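PDB 3NF5: nucleoporin NUP116 from Candida glabrata, which probably serves as a structural constituent of the nuclear pore complex, to which its C-terminal domain, the part crystallised here, is thought to target it. Local coordinates for residues D67-F72 with N81-V86; E37-G42 with V55-I60. All coordinates share one frame; numbering follows the deposited sequence.

Contact 1: D67-F72 with N81-V86; sequences DDLVVF and NNSTNV
The carboxylate of D68 lies against the amide end of N82, the two side chains crossing with their planar groups clearly turned against each other. N82 ND2 donates to D68 OD1 at 3.1 Å, and the bond is nearly straight, 173° at the hydrogen. It leaves almost within the amide plane of N82 but arrives from above the carboxylate plane, 52° out of it. D68 has CG anti to its own N (chi1 175°), which carries OD1 outward to the loop although its CB does not face it. The setting is the two-stranded antiparallel hairpin of 70-73 and 76-79: L69 is the last residue of helix 65-69, which leads into the first strand, and N81-S83 follow the second, so the contact spans the open end of the hairpin. Two waters bridge the segments. Water 1, between backbone atoms, accepts from N81 N at 2.9 Å and probably donates to D68 O; water 2 accepts from N82 N at 2.8 Å, donates to D68 OD1, and is hydrogen-bonded to S83 OG. D68 OD1 is thus gripped twice, by an amide and by a water. Beside this polar group, the CD2 methyl of L69 lies 3.9 Å from S83 OG, while Y80 also packs on the buried L69 side chain.

Contact 2: E37-G42 with V55-I60; sequences ENLVVG and VDLSDI
The lead-in to strand 40-43, an inner strand of the six-stranded antiparallel sheet, meets the long loop that leaves strand 47-51, and the contact rests on one buried leucine. L39 CD2 makes both cross-segment approaches: V55 CG1 stands 4.0 Å from it, and L57 CD2 lies 4.1 Å from the same methyl. The two neighbours come in differently. V55 crosses the L39 side chain at about a right angle and offers one branch of its fork, whereas L57 reaches toward L39 tip to tip, methyl against methyl. No hydrogen bond links the segments, and the 132 Å² buried between them comes chiefly from these three apolar side chains. L39 extends toward the loop with CG anti to its backbone N (chi1 176°), beside the carbonyl carbon, and CD2 is the branch that reaches V55 and L57.

Within the Nup98-type autopeptidase S59 family region, this sets the loop against the apolar side chains beside the start of strand 40-43: I18 of strand 16-19 and F51 of strand 47-51 also touch L39, and L93 and V95 pack on V55. Between V55 and L57 the chain turns D56 the other way, where it organises the loop itself. D56 OD1 accepts from S58 N at 2.9 Å, with 163° at the hydrogen, making an Asx turn; the donor meets the oxygen on its anti side, 33° out of the carboxylate plane. Directly afterwards, L57 to I60 form a type II beta turn, closed by I60 N bonding to L57 O at 3.2 Å. L57 therefore belongs to both turns, which fix its backbone while its side chain points inward to L39.

Contact 2 closes before contact 1 opens, so the two follow in series along the chain, with centres about 14 Å apart. Helix 65-69 joins them: it comes after the 55-60 loop and runs into strand 70-73 of the small hairpin. The hairpin lies on the six-stranded sheet, as packing between their segments attests. V70 CB is 3.9 Å from V41 CG1, and the F72 ring places CE2 3.6 Å from V41 O. L69 CD1 meets I60 CG2 at 3.9 Å, bringing the helix end against the turn. The segments carrying the two contacts thus meet where hairpin and helix end pack on strand 40-43 and the turn, although contact 1 is at the surface and contact 2 buried.

Contact 1: D67-F72 with N81-V86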
# COMPACT_ATOMS: atom_id res chain seq x y z
N ASP A 67 1.17 9.00 0.46
CA ASP A 67 2.02 9.35 1.64
C ASP A 67 1.34 10.18 2.75
O ASP A 67 1.99 10.87 3.54
CB ASP A 67 3.32 9.99 1.18
CG ASP A 67 4.51 9.71 2.11
OD1 ASP A 67 4.60 8.67 2.82
OD2 ASP A 67 5.40 10.55 2.06
N ASP A 68 0.03 10.04 2.86
CA ASP A 68 -0.78 10.57 3.97
C ASP A 68 -1.93 9.57 4.21
O ASP A 68 -1.91 8.86 5.16
CB ASP A 68 -1.27 11.99 3.63
CG ASP A 68 -2.21 12.57 4.66
OD1 ASP A 68 -2.66 11.82 5.56
OD2 ASP A 68 -2.57 13.79 4.51
N LEU A 69 -2.90 9.47 3.31
CA LEU A 69 -3.93 8.45 3.46
C LEU A 69 -3.37 7.02 3.26
O LEU A 69 -3.82 6.10 3.86
CB LEU A 69 -5.03 8.66 2.43
CG LEU A 69 -5.91 9.91 2.69
CD1 LEU A 69 -7.02 9.90 1.60
CD2 LEU A 69 -6.50 9.83 4.10
N VAL A 70 -2.44 6.88 2.34
CA VAL A 70 -1.84 5.60 1.99
C VAL A 70 -0.34 5.76 2.15
O VAL A 70 0.27 6.59 1.45
CB VAL A 70 -2.15 5.14 0.54
CG1 VAL A 70 -1.50 3.77 0.29
CG2 VAL A 70 -3.67 5.08 0.27
N VAL A 71 0.22 4.97 3.05
CA VAL A 71 1.66 5.01 3.43
C VAL A 71 2.22 3.57 3.43
O VAL A 71 1.62 2.66 3.96
CB VAL A 71 1.86 5.70 4.83
CG1 VAL A 71 3.33 5.55 5.37
CG2 VAL A 71 1.48 7.19 4.81
N PHE A 72 3.32 3.37 2.74
CA PHE A 72 4.07 2.10 2.76
C PHE A 72 5.45 2.43 3.31
O PHE A 72 6.07 3.38 2.87
CB PHE A 72 4.21 1.58 1.34
CG PHE A 72 2.93 1.12 0.76
CD1 PHE A 72 2.42 -0.12 1.09
CD2 PHE A 72 2.18 1.98 -0.07
CE1 PHE A 72 1.22 -0.53 0.55
CE2 PHE A 72 0.98 1.55 -0.60
CZ PHE A 72 0.51 0.35 -0.28
N ASN A 81 -3.74 6.66 8.56
CA ASN A 81 -3.07 6.65 9.87
C ASN A 81 -3.14 8.01 10.56
O ASN A 81 -3.01 8.08 11.77
CB ASN A 81 -1.60 6.25 9.63
CG ASN A 81 -0.88 5.77 10.88
OD1 ASN A 81 0.11 6.38 11.30
ND2 ASN A 81 -1.29 4.61 11.39
N ASN A 82 -3.31 9.08 9.80
CA ASN A 82 -3.37 10.43 10.36
C ASN A 82 -4.77 10.94 10.44
O ASN A 82 -4.95 12.15 10.57
CB ASN A 82 -2.58 11.40 9.50
CG ASN A 82 -1.21 10.92 9.19
OD1 ASN A 82 -0.46 10.57 10.11
ND2 ASN A 82 -0.87 10.83 7.89
N SER A 83 -5.75 10.06 10.35
CA SER A 83 -7.12 10.45 10.25
C SER A 83 -7.78 9.85 11.45
O SER A 83 -7.54 8.70 11.77
CB SER A 83 -7.75 9.92 8.95
OG SER A 83 -7.27 10.67 7.84
N THR A 84 -8.59 10.65 12.12
CA THR A 84 -9.30 10.18 13.30
C THR A 84 -10.39 9.20 12.92
O THR A 84 -10.65 8.27 13.66
CB THR A 84 -9.94 11.35 14.01
OG1 THR A 84 -10.91 11.91 13.11
CG2 THR A 84 -8.91 12.42 14.30
N ASN A 85 -11.06 9.41 11.79
CA ASN A 85 -12.17 8.56 11.35
C ASN A 85 -11.98 8.08 9.91
O ASN A 85 -11.21 8.67 9.17
CB ASN A 85 -13.47 9.32 11.48
CG ASN A 85 -13.79 9.64 12.96
OD1 ASN A 85 -13.96 8.72 13.77
ND2 ASN A 85 -13.79 10.90 13.31
N VAL A 86 -12.63 6.99 9.53
CA VAL A 86 -12.56 6.51 8.11
C VAL A 86 -13.98 6.33 7.63
O VAL A 86 -14.86 6.18 8.45
CB VAL A 86 -11.80 5.13 8.02
CG1 VAL A 86 -10.41 5.24 8.59
CG2 VAL A 86 -12.58 4.04 8.71
O HOH W 1 -1.75 6.38 6.47
O HOH W 2 -4.47 9.79 7.34

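Contact 2: E37-G42 with V55-I60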
# COMPACT_ATOMS: atom_id res chain seq x y z
N GLU A 37 -12.24 3.44 -11.33
CA GLU A 37 -11.78 2.05 -11.47
C GLU A 37 -10.26 1.85 -11.55
O GLU A 37 -9.52 2.75 -11.93
CB GLU A 37 -12.43 1.42 -12.72
N ASN A 38 -9.84 0.67 -11.17
CA ASN A 38 -8.43 0.24 -11.19
C ASN A 38 -7.50 1.28 -10.55
O ASN A 38 -6.40 1.52 -11.11
CB ASN A 38 -7.94 -0.07 -12.62
CG ASN A 38 -8.76 -1.19 -13.26
OD1 ASN A 38 -9.42 -1.95 -12.56
ND2 ASN A 38 -8.72 -1.28 -14.57
N LEU A 39 -7.96 1.93 -9.48
CA LEU A 39 -7.07 2.83 -8.71
C LEU A 39 -5.87 2.02 -8.07
O LEU A 39 -6.05 0.98 -7.40
CB LEU A 39 -7.81 3.65 -7.64
CG LEU A 39 -7.06 4.58 -6.66
CD1 LEU A 39 -6.56 5.70 -7.52
CD2 LEU A 39 -7.88 5.17 -5.53
N VAL A 40 -4.68 2.57 -8.28
CA VAL A 40 -3.43 1.99 -7.77
C VAL A 40 -2.67 3.07 -7.09
O VAL A 40 -2.40 4.14 -7.68
CB VAL A 40 -2.53 1.35 -8.88
CG1 VAL A 40 -1.35 0.74 -8.26
CG2 VAL A 40 -3.31 0.31 -9.69
N VAL A 41 -2.31 2.82 -5.83
CA VAL A 41 -1.43 3.75 -5.14
C VAL A 41 -0.23 2.91 -4.68
O VAL A 41 -0.42 1.97 -3.89
CB VAL A 41 -2.12 4.41 -3.93
CG1 VAL A 41 -1.13 5.45 -3.16
CG2 VAL A 41 -3.50 5.07 -4.29
N GLY A 42 0.99 3.26 -5.09
CA GLY A 42 2.14 2.48 -4.62
C GLY A 42 3.36 3.30 -4.22
O GLY A 42 3.47 4.51 -4.49
N VAL A 55 -13.75 3.10 -6.55
CA VAL A 55 -13.54 3.94 -5.40
C VAL A 55 -14.21 5.33 -5.58
O VAL A 55 -14.15 5.90 -6.67
CB VAL A 55 -12.01 3.99 -5.15
CG1 VAL A 55 -11.66 5.01 -4.33
CG2 VAL A 55 -11.59 2.62 -4.54
N ASP A 56 -14.87 5.83 -4.53
CA ASP A 56 -15.45 7.18 -4.53
C ASP A 56 -14.44 8.14 -3.96
O ASP A 56 -14.21 8.14 -2.76
CB ASP A 56 -16.74 7.16 -3.68
CG ASP A 56 -17.38 8.51 -3.55
OD1 ASP A 56 -16.87 9.49 -4.11
OD2 ASP A 56 -18.43 8.61 -2.87
N LEU A 57 -13.76 8.89 -4.80
CA LEU A 57 -12.82 9.91 -4.31
C LEU A 57 -13.41 11.34 -4.09
O LEU A 57 -12.63 12.32 -3.98
CB LEU A 57 -11.62 9.95 -5.25
CG LEU A 57 -10.80 8.66 -5.47
CD1 LEU A 57 -9.70 9.00 -6.47
CD2 LEU A 57 -10.25 8.24 -4.12
N SER A 58 -14.74 11.48 -4.01
CA SER A 58 -15.34 12.82 -3.96
C SER A 58 -14.80 13.49 -2.73
O SER A 58 -14.76 12.84 -1.71
CB SER A 58 -16.88 12.81 -3.74
OG SER A 58 -17.57 11.84 -4.45
N ASP A 59 -14.41 14.75 -2.86
CA ASP A 59 -14.05 15.60 -1.72
C ASP A 59 -12.67 15.32 -1.11
O ASP A 59 -12.12 16.19 -0.41
CB ASP A 59 -15.11 15.51 -0.61
N ILE A 60 -12.09 14.17 -1.40
CA ILE A 60 -10.74 13.85 -0.98
C ILE A 60 -9.73 14.72 -1.72
O ILE A 60 -9.72 14.70 -2.96
CB ILE A 60 -10.42 12.42 -1.30
CG1 ILE A 60 -11.36 11.51 -0.51
CG2 ILE A 60 -8.95 12.11 -0.96
CD1 ILE A 60 -10.95 10.02 -0.55